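Local coordinates for Bd3459 (Bdellovibrio bacteriovorus, PDB 5CEC), which probably acts as a serine-type D-Ala-D-Ala carboxypeptidase or endopeptidase during predation and is bound by the ankyrin-repeat immunity protein Bd3460, at residues W79-L84 / L263-F269; F141-F145 / V219-E223; A256-Y260 / F286-S290. The protein carries 1 engineered substitution. All coordinates share one frame; numbering follows the deposited sequence.

Interaction 1: residues W79-L84 / L263-F269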
ATOM      1  N   TRP A  79       9.567  -0.077 -15.082  1.00 15.42           N
ATOM      2  CA  TRP A  79      10.828   0.584 -15.431  1.00 14.72           C
ATOM      3  C   TRP A  79      11.989  -0.107 -14.703  1.00 14.65           C
ATOM      4  O   TRP A  79      13.006  -0.439 -15.325  1.00 16.37           O
ATOM      5  CB  TRP A  79      10.780   2.079 -15.092  1.00 15.61           C
ATOM      6  CG  TRP A  79      11.894   2.882 -15.609  1.00 15.75           C
ATOM      7  CD1 TRP A  79      12.746   2.573 -16.655  1.00 16.86           C
ATOM      8  CD2 TRP A  79      12.245   4.195 -15.197  1.00 16.79           C
ATOM      9  NE1 TRP A  79      13.605   3.606 -16.885  1.00 17.46           N
ATOM     10  CE2 TRP A  79      13.325   4.612 -16.002  1.00 16.56           C
ATOM     11  CE3 TRP A  79      11.777   5.058 -14.203  1.00 17.13           C
ATOM     12  CZ2 TRP A  79      13.890   5.845 -15.874  1.00 17.78           C
ATOM     13  CZ3 TRP A  79      12.378   6.279 -14.075  1.00 18.09           C
ATOM     14  CH2 TRP A  79      13.434   6.645 -14.879  1.00 17.90           C
ATOM     15  N   ALA A  80      11.838  -0.335 -13.392  1.00 14.70           N
ATOM     16  CA  ALA A  80      12.893  -0.960 -12.608  1.00 15.06           C
ATOM     17  C   ALA A  80      13.157  -2.415 -13.080  1.00 14.72           C
ATOM     18  O   ALA A  80      14.309  -2.858 -13.129  1.00 16.17           O
ATOM     19  CB  ALA A  80      12.561  -0.889 -11.128  1.00 15.86           C
ATOM     20  N   VAL A  81      12.089  -3.185 -13.311  1.00 15.17           N
ATOM     21  CA  VAL A  81      12.250  -4.572 -13.781  1.00 16.35           C
ATOM     22  C   VAL A  81      13.018  -4.605 -15.094  1.00 16.86           C
ATOM     23  O   VAL A  81      13.907  -5.420 -15.282  1.00 18.61           O
ATOM     24  CB  VAL A  81      10.890  -5.293 -13.889  1.00 17.53           C
ATOM     25  CG1 VAL A  81      10.963  -6.598 -14.692  1.00 19.11           C
ATOM     26  CG2 VAL A  81      10.321  -5.529 -12.505  1.00 17.47           C
ATOM     27  N   ASP A  82      12.679  -3.700 -15.997  1.00 16.57           N
ATOM     28  CA  ASP A  82      13.366  -3.630 -17.313  1.00 17.60           C
ATOM     29  C   ASP A  82      14.817  -3.150 -17.178  1.00 17.89           C
ATOM     30  O   ASP A  82      15.710  -3.678 -17.841  1.00 21.07           O
ATOM     31  CB  ASP A  82      12.588  -2.724 -18.279  1.00 18.23           C
ATOM     32  CG  ASP A  82      11.508  -3.455 -19.039  1.00 21.73           C
ATOM     33  OD1 ASP A  82      11.362  -4.709 -18.891  1.00 23.12           O
ATOM     34  OD2 ASP A  82      10.822  -2.760 -19.814  1.00 25.55           O
ATOM     35  N   ARG A  83      15.070  -2.142 -16.355  1.00 18.85           N
ATOM     36  CA  ARG A  83      16.409  -1.573 -16.263  1.00 18.42           C
ATOM     37  C   ARG A  83      17.355  -2.435 -15.421  1.00 19.11           C
ATOM     38  O   ARG A  83      18.554  -2.498 -15.712  1.00 21.81           O
ATOM     39  CB  ARG A  83      16.360  -0.188 -15.643  1.00 20.06           C
ATOM     40  CG  ARG A  83      16.056   0.908 -16.612  1.00 22.84           C
ATOM     41  CD  ARG A  83      17.324   1.290 -17.398  1.00 24.24           C
ATOM     42  NE  ARG A  83      18.345   1.878 -16.516  1.00 25.48           N
ATOM     43  CZ  ARG A  83      18.348   3.126 -16.045  1.00 25.60           C
ATOM     44  NH1 ARG A  83      17.436   4.015 -16.432  1.00 23.69           N
ATOM     45  NH2 ARG A  83      19.294   3.506 -15.190  1.00 28.54           N
ATOM     46  N   LEU A  84      16.838  -3.052 -14.367  1.00 18.13           N
ATOM     47  CA  LEU A  84      17.672  -3.788 -13.404  1.00 19.81           C
ATOM     48  C   LEU A  84      17.533  -5.290 -13.423  1.00 18.36           C
ATOM     49  O   LEU A  84      18.505  -6.008 -13.147  1.00 20.59           O
ATOM     50  CB  LEU A  84      17.393  -3.281 -11.999  1.00 20.55           C
ATOM     51  CG  LEU A  84      17.589  -1.779 -11.769  1.00 20.91           C
ATOM     52  CD1 LEU A  84      17.096  -1.430 -10.380  1.00 20.83           C
ATOM     53  CD2 LEU A  84      19.033  -1.363 -11.970  1.00 22.54           C
ATOM     54  N   LEU A 263      16.903   5.692 -11.318  1.00 17.21           N
ATOM     55  CA  LEU A 263      16.909   5.345 -12.723  1.00 17.99           C
ATOM     56  C   LEU A 263      17.036   6.572 -13.649  1.00 18.33           C
ATOM     57  O   LEU A 263      17.105   6.414 -14.871  1.00 20.23           O
ATOM     58  CB  LEU A 263      15.679   4.510 -13.056  1.00 17.74           C
ATOM     59  CG  LEU A 263      15.568   3.181 -12.301  1.00 18.95           C
ATOM     60  CD1 LEU A 263      14.219   2.507 -12.502  1.00 20.03           C
ATOM     61  CD2 LEU A 263      16.654   2.225 -12.763  1.00 21.29           C
ATOM     62  N   GLY A 264      17.127   7.772 -13.060  1.00 19.27           N
ATOM     63  CA  GLY A 264      17.408   9.012 -13.810  1.00 19.61           C
ATOM     64  C   GLY A 264      16.323  10.073 -13.773  1.00 20.12           C
ATOM     65  O   GLY A 264      16.436  11.118 -14.429  1.00 21.48           O
ATOM     66  N   GLY A 265      15.255   9.823 -13.018  1.00 18.64           N
ATOM     67  CA  GLY A 265      14.201  10.804 -12.864  1.00 19.43           C
ATOM     68  C   GLY A 265      13.390  11.013 -14.137  1.00 20.14           C
ATOM     69  O   GLY A 265      13.360  10.164 -15.056  1.00 20.07           O
ATOM     70  N   THR A 266      12.730  12.161 -14.201  1.00 19.87           N
ATOM     71  CA  THR A 266      11.735  12.407 -15.243  1.00 20.18           C
ATOM     72  C   THR A 266      12.316  12.421 -16.644  1.00 20.76           C
ATOM     73  O   THR A 266      11.710  11.858 -17.556  1.00 21.09           O
ATOM     74  CB  THR A 266      10.974  13.700 -14.943  1.00 21.19           C
ATOM     75  OG1 THR A 266      10.311  13.544 -13.673  1.00 21.92           O
ATOM     76  CG2 THR A 266       9.931  14.027 -16.041  1.00 21.32           C
ATOM     77  N   GLU A 267      13.476  13.047 -16.844  1.00 21.71           N
ATOM     78  CA  GLU A 267      14.048  13.038 -18.192  1.00 23.07           C
ATOM     79  C   GLU A 267      14.307  11.620 -18.658  1.00 22.69           C
ATOM     80  O   GLU A 267      14.037  11.289 -19.808  1.00 23.24           O
ATOM     81  CB  GLU A 267      15.325  13.870 -18.243  1.00 27.68           C
ATOM     82  CG  GLU A 267      15.053  15.358 -18.103  1.00 33.22           C
ATOM     83  CD  GLU A 267      16.284  16.227 -18.336  1.00 41.21           C
ATOM     84  OE1 GLU A 267      17.365  15.709 -18.702  1.00 45.91           O
ATOM     85  OE2 GLU A 267      16.159  17.459 -18.168  1.00 49.75           O
ATOM     86  N   ALA A 268      14.823  10.773 -17.776  1.00 21.08           N
ATOM     87  CA  ALA A 268      15.119   9.388 -18.138  1.00 19.13           C
ATOM     88  C   ALA A 268      13.846   8.562 -18.332  1.00 19.44           C
ATOM     89  O   ALA A 268      13.758   7.732 -19.243  1.00 20.86           O
ATOM     90  CB  ALA A 268      16.017   8.746 -17.096  1.00 19.80           C
ATOM     91  N   PHE A 269      12.856   8.793 -17.487  1.00 18.52           N
ATOM     92  CA  PHE A 269      11.588   8.110 -17.633  1.00 18.32           C
ATOM     93  C   PHE A 269      10.922   8.428 -18.979  1.00 19.91           C
ATOM     94  O   PHE A 269      10.411   7.530 -19.690  1.00 19.42           O
ATOM     95  CB  PHE A 269      10.605   8.485 -16.518  1.00 19.00           C
ATOM     96  CG  PHE A 269       9.275   7.858 -16.704  1.00 20.46           C
ATOM     97  CD1 PHE A 269       9.112   6.493 -16.476  1.00 22.43           C
ATOM     98  CD2 PHE A 269       8.222   8.588 -17.243  1.00 20.02           C
ATOM     99  CE1 PHE A 269       7.889   5.877 -16.711  1.00 24.21           C
ATOM    100  CE2 PHE A 269       7.006   7.987 -17.473  1.00 21.46           C
ATOM    101  CZ  PHE A 269       6.836   6.630 -17.228  1.00 24.15           C
TER
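Trp79 and Ala80, on the later turns of helix 72-84, look across at Phe269 and Leu263, with the CA atoms of Ala80 and Leu263 7.5 Å apart. The axes of 79-84 and 265-269 run at 75° to each other and come no nearer than 13.4 Å, so long side chains have to bridge the gap. Trp79 and Leu263 do much of this. The CG of Trp79 stands anti to the backbone N (chi1 -170°), which sends the indole out over the bend at 263-265. Leu263 CB sits over one face of the six-membered ring, 3.6 Å from its centroid, a CH-pi contact close to the ring normal. Phe269 takes the opposite face: its CB makes a second CH-pi contact, and its ring turns an edge toward the indole in a T-shaped pair, centroids 5.5 Å apart. Ala268 CB meets the indole edge in plane, 3.8 Å from CZ2 of Trp79.

The bend itself is a Schellman motif. Gly264, at positive phi, ends helix 253-262, and the chain then turns into helix 265-277. Its partner, helix 72-84, begins in an SxxK sequence, consistent with the nucleophile helix of the penicillin-binding protein and beta-lactamase fold.

Arg83, one turn on from Trp79, reaches the same bend. Bent at chi2 and chi3, its chain folds the guanidinium over Leu263 CD2, which lies 3.7 Å from the plane, below its centre. NH1 of Arg83 then donates to Leu263 O at 2.9 Å (159° at the hydrogen), in the carbonyl plane and on a lone pair; the positive charge probably suits a carbonyl at a helix C-terminus. Leu263 CD1 packs against Ala80 and the Trp79 indole. Farther along helix 265-277, Tyr272 stacks on Trp79, and Lys276 forms a salt bridge with Asp82.

Interaction 2: residues F141-F145 / V219-E223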
ATOM      1  N   PHE A 141      30.718   7.461   4.814  1.00 18.59           N
ATOM      2  CA  PHE A 141      29.727   7.019   3.840  1.00 18.54           C
ATOM      3  C   PHE A 141      29.718   7.971   2.657  1.00 19.54           C
ATOM      4  O   PHE A 141      30.045   9.155   2.808  1.00 19.23           O
ATOM      5  CB  PHE A 141      28.332   6.933   4.465  1.00 19.26           C
ATOM      6  CG  PHE A 141      27.791   8.273   4.907  1.00 17.91           C
ATOM      7  CD1 PHE A 141      28.120   8.806   6.145  1.00 18.89           C
ATOM      8  CD2 PHE A 141      27.015   9.036   4.054  1.00 18.78           C
ATOM      9  CE1 PHE A 141      27.679  10.052   6.516  1.00 19.22           C
ATOM     10  CE2 PHE A 141      26.595  10.280   4.427  1.00 19.45           C
ATOM     11  CZ  PHE A 141      26.920  10.785   5.649  1.00 18.92           C
ATOM     12  N   ASP A 142      29.350   7.449   1.487  1.00 17.50           N
ATOM     13  CA  ASP A 142      29.314   8.263   0.266  1.00 18.78           C
ATOM     14  C   ASP A 142      27.876   8.653  -0.104  1.00 18.37           C
ATOM     15  O   ASP A 142      26.907   8.411   0.622  1.00 18.44           O
ATOM     16  CB  ASP A 142      30.076   7.583  -0.895  1.00 19.74           C
ATOM     17  CG  ASP A 142      29.382   6.376  -1.471  1.00 18.45           C
ATOM     18  OD1 ASP A 142      28.181   6.130  -1.204  1.00 19.09           O
ATOM     19  OD2 ASP A 142      30.077   5.654  -2.232  1.00 20.51           O
ATOM     20  N   GLU A 143      27.771   9.334  -1.236  1.00 18.55           N
ATOM     21  CA  GLU A 143      26.530   9.938  -1.676  1.00 20.17           C
ATOM     22  C   GLU A 143      25.523   8.949  -2.236  1.00 19.66           C
ATOM     23  O   GLU A 143      24.391   9.310  -2.510  1.00 20.40           O
ATOM     24  CB  GLU A 143      26.786  11.075  -2.679  1.00 23.40           C
ATOM     25  CG  GLU A 143      27.333  10.639  -4.031  1.00 25.91           C
ATOM     26  CD  GLU A 143      28.844  10.562  -4.128  1.00 26.89           C
ATOM     27  OE1 GLU A 143      29.553  10.207  -3.149  1.00 25.54           O
ATOM     28  OE2 GLU A 143      29.331  10.809  -5.241  1.00 31.83           O
ATOM     29  N   ASN A 144      25.904   7.675  -2.320  1.00 17.92           N
ATOM     30  CA  ASN A 144      24.971   6.659  -2.734  1.00 17.56           C
ATOM     31  C   ASN A 144      24.428   5.853  -1.580  1.00 15.54           C
ATOM     32  O   ASN A 144      23.642   4.950  -1.805  1.00 16.58           O
ATOM     33  CB  ASN A 144      25.615   5.760  -3.781  1.00 18.00           C
ATOM     34  CG  ASN A 144      25.908   6.506  -5.049  1.00 18.74           C
ATOM     35  OD1 ASN A 144      25.056   7.242  -5.542  1.00 20.32           O
ATOM     36  ND2 ASN A 144      27.094   6.294  -5.597  1.00 21.89           N
ATOM     37  N   PHE A 145      24.855   6.188  -0.353  1.00 16.90           N
ATOM     38  CA  PHE A 145      24.323   5.520   0.829  1.00 16.39           C
ATOM     39  C   PHE A 145      23.076   6.265   1.272  1.00 16.93           C
ATOM     40  O   PHE A 145      23.152   7.300   1.934  1.00 17.84           O
ATOM     41  CB  PHE A 145      25.345   5.451   1.959  1.00 16.56           C
ATOM     42  CG  PHE A 145      24.807   4.791   3.208  1.00 15.79           C
ATOM     43  CD1 PHE A 145      24.210   3.536   3.141  1.00 16.04           C
ATOM     44  CD2 PHE A 145      24.821   5.469   4.435  1.00 16.68           C
ATOM     45  CE1 PHE A 145      23.696   2.940   4.293  1.00 15.53           C
ATOM     46  CE2 PHE A 145      24.315   4.876   5.578  1.00 16.94           C
ATOM     47  CZ  PHE A 145      23.738   3.624   5.513  1.00 17.59           C
ATOM     48  N   VAL A 219      32.141  11.086   3.099  1.00 23.25           N
ATOM     49  CA  VAL A 219      33.271  11.049   2.156  1.00 25.41           C
ATOM     50  C   VAL A 219      32.730  10.691   0.778  1.00 24.80           C
ATOM     51  O   VAL A 219      32.239   9.580   0.581  1.00 24.10           O
ATOM     52  CB  VAL A 219      34.364  10.032   2.572  1.00 25.70           C
ATOM     53  CG1 VAL A 219      35.475   9.988   1.528  1.00 27.75           C
ATOM     54  CG2 VAL A 219      34.935  10.389   3.940  1.00 26.85           C
ATOM     55  N   LYS A 220      32.819  11.634  -0.160  1.00 25.42           N
ATOM     56  CA  LYS A 220      32.325  11.458  -1.531  1.00 26.98           C
ATOM     57  C   LYS A 220      33.016  10.305  -2.238  1.00 25.38           C
ATOM     58  O   LYS A 220      34.221  10.076  -2.046  1.00 26.99           O
ATOM     59  CB  LYS A 220      32.563  12.722  -2.363  1.00 32.43           C
ATOM     60  CG  LYS A 220      31.758  13.928  -1.944  1.00 38.49           C
ATOM     61  CD  LYS A 220      32.203  15.144  -2.753  1.00 42.81           C
ATOM     62  CE  LYS A 220      31.475  16.419  -2.335  1.00 48.68           C
ATOM     63  NZ  LYS A 220      32.392  17.592  -2.400  1.00 52.91           N
ATOM     64  N   LYS A 221      32.267   9.604  -3.081  1.00 25.32           N
ATOM     65  CA  LYS A 221      32.791   8.419  -3.775  1.00 27.24           C
ATOM     66  C   LYS A 221      34.116   8.702  -4.500  1.00 28.29           C
ATOM     67  O   LYS A 221      35.071   7.940  -4.357  1.00 30.12           O
ATOM     68  CB  LYS A 221      31.754   7.852  -4.753  1.00 28.01           C
ATOM     69  CG  LYS A 221      32.217   6.598  -5.477  1.00 31.51           C
ATOM     70  CD  LYS A 221      31.183   6.116  -6.470  1.00 36.90           C
ATOM     71  CE  LYS A 221      31.814   5.071  -7.384  1.00 40.54           C
ATOM     72  NZ  LYS A 221      30.822   4.376  -8.236  1.00 46.61           N
ATOM     73  N   ALA A 222      34.157   9.801  -5.254  1.00 28.44           N
ATOM     74  CA  ALA A 222      35.339  10.172  -6.063  1.00 31.27           C
ATOM     75  C   ALA A 222      36.549  10.491  -5.211  1.00 32.38           C
ATOM     76  O   ALA A 222      37.678  10.423  -5.707  1.00 34.42           O
ATOM     77  CB  ALA A 222      35.028  11.353  -6.987  1.00 31.74           C
ATOM     78  N   GLU A 223      36.313  10.879  -3.957  1.00 28.54           N
ATOM     79  CA  GLU A 223      37.374  11.209  -3.010  1.00 30.03           C
ATOM     80  C   GLU A 223      37.771  10.087  -2.058  1.00 31.30           C
ATOM     81  O   GLU A 223      38.701  10.260  -1.263  1.00 32.03           O
ATOM     82  CB  GLU A 223      36.962  12.412  -2.174  1.00 32.03           C
ATOM     83  CG  GLU A 223      36.808  13.670  -3.011  1.00 33.29           C
ATOM     84  CD  GLU A 223      36.406  14.881  -2.200  1.00 40.64           C
ATOM     85  OE1 GLU A 223      36.320  14.790  -0.952  1.00 43.17           O
ATOM     86  OE2 GLU A 223      36.178  15.931  -2.828  1.00 44.88           O
TER
HETATM   87  O   HOH W   1      31.875  11.319  -6.095  1.00 33.48           O
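Lys221 runs past the turn at 142-145, and its side chain can be followed outward. CB touches two carboxylates, 3.6 Å from Glu143 OE1 and 3.7 Å from Asp142 OD2. CG stays beside Asp142 OD2, CD passes Asn144 ND2 at 4.2 Å, and the extended chain then carries NZ away, 6.2 Å from Asp142 OD2 and so not in a salt bridge.

The firm hold is on the backbone. Glu143 is bent at chi2 (-89°); its side chain crosses that of Lys221 at about a right angle, and OE1 accepts from Lys221 N at 2.8 Å through its syn lone pair. A water donates to Glu143 OE2 and accepts from Ala222 N, so the carboxylate holds one amide directly and the next through water. Asp142 OD1 is met from above the carboxylate plane by Asn144 N, and it also accepts from Gly110 N; Asn144 OD1 is held by Arg112.

Two residues back, Val219 N donates to Phe141 O at 2.9 Å, where the parallel neighbours 135-141 and 212-218 come to their C-terminal ends. The chain leaves strand 135-141 through an Asx turn that overlaps a type I beta turn, Asp142 to Phe145.

Interaction 3: residues A256-Y260 / F286-S290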
ATOM      1  N   ALA A 256       9.242   4.002  -4.056  1.00 12.99           N
ATOM      2  CA  ALA A 256       8.906   4.305  -5.457  1.00 12.77           C
ATOM      3  C   ALA A 256       9.678   5.539  -5.935  1.00 13.37           C
ATOM      4  O   ALA A 256      10.198   5.552  -7.066  1.00 14.44           O
ATOM      5  CB  ALA A 256       7.413   4.533  -5.598  1.00 14.08           C
ATOM      6  N   ASP A 257       9.691   6.590  -5.127  1.00 14.02           N
ATOM      7  CA  ASP A 257      10.339   7.834  -5.536  1.00 14.27           C
ATOM      8  C   ASP A 257      11.845   7.637  -5.675  1.00 15.05           C
ATOM      9  O   ASP A 257      12.455   8.137  -6.607  1.00 16.18           O
ATOM     10  CB  ASP A 257       9.989   8.989  -4.579  1.00 15.44           C
ATOM     11  CG  ASP A 257       8.565   9.439  -4.726  1.00 17.58           C
ATOM     12  OD1 ASP A 257       8.075   9.474  -5.879  1.00 19.51           O
ATOM     13  OD2 ASP A 257       7.953   9.813  -3.713  1.00 18.89           O
ATOM     14  N   ASN A 258      12.445   6.846  -4.780  1.00 13.99           N
ATOM     15  CA  ASN A 258      13.856   6.608  -4.881  1.00 14.90           C
ATOM     16  C   ASN A 258      14.240   5.728  -6.061  1.00 14.83           C
ATOM     17  O   ASN A 258      15.271   5.958  -6.654  1.00 15.46           O
ATOM     18  CB  ASN A 258      14.443   6.111  -3.553  1.00 15.47           C
ATOM     19  CG  ASN A 258      14.722   7.267  -2.617  1.00 16.18           C
ATOM     20  OD1 ASN A 258      15.725   7.957  -2.787  1.00 16.84           O
ATOM     21  ND2 ASN A 258      13.787   7.552  -1.710  1.00 16.04           N
ATOM     22  N   LEU A 259      13.415   4.732  -6.380  1.00 14.02           N
ATOM     23  CA  LEU A 259      13.674   3.954  -7.586  1.00 15.20           C
ATOM     24  C   LEU A 259      13.653   4.883  -8.807  1.00 15.12           C
ATOM     25  O   LEU A 259      14.514   4.791  -9.666  1.00 16.51           O
ATOM     26  CB  LEU A 259      12.669   2.832  -7.764  1.00 15.41           C
ATOM     27  CG  LEU A 259      12.876   1.597  -6.893  1.00 15.56           C
ATOM     28  CD1 LEU A 259      11.683   0.697  -6.960  1.00 16.50           C
ATOM     29  CD2 LEU A 259      14.156   0.840  -7.266  1.00 16.66           C
ATOM     30  N   TYR A 260      12.641   5.753  -8.893  1.00 14.64           N
ATOM     31  CA  TYR A 260      12.480   6.652 -10.044  1.00 16.01           C
ATOM     32  C   TYR A 260      13.658   7.587 -10.164  1.00 15.50           C
ATOM     33  O   TYR A 260      14.194   7.786 -11.267  1.00 18.05           O
ATOM     34  CB  TYR A 260      11.174   7.381  -9.861  1.00 16.17           C
ATOM     35  CG  TYR A 260      10.714   8.334 -10.908  1.00 16.90           C
ATOM     36  CD1 TYR A 260      11.032   9.687 -10.831  1.00 17.61           C
ATOM     37  CD2 TYR A 260       9.894   7.914 -11.939  1.00 17.13           C
ATOM     38  CE1 TYR A 260      10.541  10.593 -11.749  1.00 18.47           C
ATOM     39  CE2 TYR A 260       9.415   8.817 -12.888  1.00 18.75           C
ATOM     40  CZ  TYR A 260       9.739  10.144 -12.788  1.00 18.01           C
ATOM     41  OH  TYR A 260       9.214  10.999 -13.713  1.00 20.89           O
ATOM     42  N   PHE A 286       4.734  11.888 -16.251  1.00 20.71           N
ATOM     43  CA  PHE A 286       5.163  11.640 -14.898  1.00 19.06           C
ATOM     44  C   PHE A 286       6.069  12.756 -14.374  1.00 18.50           C
ATOM     45  O   PHE A 286       6.807  13.410 -15.126  1.00 21.02           O
ATOM     46  CB  PHE A 286       5.943  10.315 -14.820  1.00 20.62           C
ATOM     47  CG  PHE A 286       5.090   9.106 -14.510  1.00 18.46           C
ATOM     48  CD1 PHE A 286       3.826   8.931 -15.079  1.00 19.07           C
ATOM     49  CD2 PHE A 286       5.567   8.125 -13.652  1.00 18.51           C
ATOM     50  CE1 PHE A 286       3.070   7.804 -14.773  1.00 18.71           C
ATOM     51  CE2 PHE A 286       4.810   6.995 -13.367  1.00 17.92           C
ATOM     52  CZ  PHE A 286       3.572   6.832 -13.918  1.00 18.03           C
ATOM     53  N   HIS A 287       6.014  12.946 -13.066  1.00 18.36           N
ATOM     54  CA  HIS A 287       6.931  13.811 -12.370  1.00 19.07           C
ATOM     55  C   HIS A 287       7.598  13.138 -11.182  1.00 19.25           C
ATOM     56  O   HIS A 287       8.539  13.714 -10.633  1.00 22.26           O
ATOM     57  CB  HIS A 287       6.200  15.075 -11.896  1.00 22.28           C
ATOM     58  CG  HIS A 287       5.411  15.738 -12.972  1.00 28.86           C
ATOM     59  ND1 HIS A 287       5.993  16.614 -13.854  1.00 34.06           N
ATOM     60  CD2 HIS A 287       4.123  15.598 -13.367  1.00 31.42           C
ATOM     61  CE1 HIS A 287       5.098  17.011 -14.735  1.00 35.09           C
ATOM     62  NE2 HIS A 287       3.950  16.419 -14.454  1.00 34.38           N
ATOM     63  N   ASN A 288       7.110  11.970 -10.753  1.00 18.59           N
ATOM     64  CA  ASN A 288       7.722  11.241  -9.673  1.00 18.17           C
ATOM     65  C   ASN A 288       7.364   9.781  -9.825  1.00 16.28           C
ATOM     66  O   ASN A 288       6.607   9.406 -10.737  1.00 17.41           O
ATOM     67  CB  ASN A 288       7.342  11.835  -8.301  1.00 18.40           C
ATOM     68  CG  ASN A 288       5.862  11.721  -7.978  1.00 19.06           C
ATOM     69  OD1 ASN A 288       5.156  10.865  -8.459  1.00 18.15           O
ATOM     70  ND2 ASN A 288       5.377  12.643  -7.166  1.00 23.11           N
ATOM     71  N   GLY A 289       7.906   8.938  -8.958  1.00 16.55           N
ATOM     72  CA  GLY A 289       7.685   7.513  -9.056  1.00 17.12           C
ATOM     73  C   GLY A 289       6.466   7.012  -8.318  1.00 16.13           C
ATOM     74  O   GLY A 289       5.986   5.924  -8.578  1.00 14.65           O
ATOM     75  N   SER A 290       5.975   7.814  -7.374  1.00 16.23           N
ATOM     76  CA  SER A 290       4.966   7.374  -6.427  1.00 16.67           C
ATOM     77  C   SER A 290       3.530   7.655  -6.814  1.00 15.83           C
ATOM     78  O   SER A 290       2.621   6.943  -6.360  1.00 15.92           O
ATOM     79  CB  SER A 290       5.248   7.975  -5.053  1.00 17.46           C
ATOM     80  OG  SER A 290       5.176   9.362  -5.127  1.00 18.97           O
TER
HETATM   81  O   HOH W   2      10.223  10.348  -7.687  1.00 28.01           O
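A buried contact, part polar and part aromatic, joins helix 253-262 to the loop that follows strand 284-285. The backbones come close, with the CA atoms of Asp257 and Gly289 4.4 Å apart; Gly289, with no side chain, fits against Tyr260 CB.

Asp257 OD1 is the polar centre. Ser290 OG donates to it at 3.0 Å from the syn side, and the Gly289 and Ser290 amides add two weak, bent bonds. Ser290 chi1 (62°) turns hydroxyl and amide to the same oxygen. Asp257 OD2 is held by Thr161, and a water accepts from Gly289 N.

Tyr260 lies flat under the Asn288-Gly289 peptide: Asn288 C sits 3.5 Å above the ring centre, with Gly289 N nearer the rim. Tyr260 CE2 meets the edge of the Phe286 ring in plane, 4.0 Å from Phe286 CD2, while Tyr260 OH bonds to Thr266.

Helix 72-84 backs the loop, Lys73 and Thr76 bonding to the carbonyls of Ser290 and Gly289. Lys73 belongs to an SxxK pattern, consistent with the active-site region of the penicillin-binding protein fold. Ala256 rests on Lys73 and on Met247 of helix 240-250, and Phe286 stacks with Phe269 of helix 265-277.

How the interactions relate
From the N terminus, the chain first passes 79-84, which meets 263-269 only 179 residues later, closing the long loop of interaction 1. Inside that loop interaction 2 opens at 141-145 and closes at 219-223; it is fully nested, and its centre lies 22 Å from that of interaction 1, in the mixed-sheet region. Interaction 3 opens at 256-260, still within the large loop, but closes at 286-290 beyond it, so interactions 1 and 3 cross. They also touch, Gly265 N lying 2.9 Å from Tyr260 O in a probable hydrogen bond. Together they tie three helices, 72-84, 253-262 and 265-277, to the loop after strand 284-285, while interaction 2 joins neighbouring strand ends.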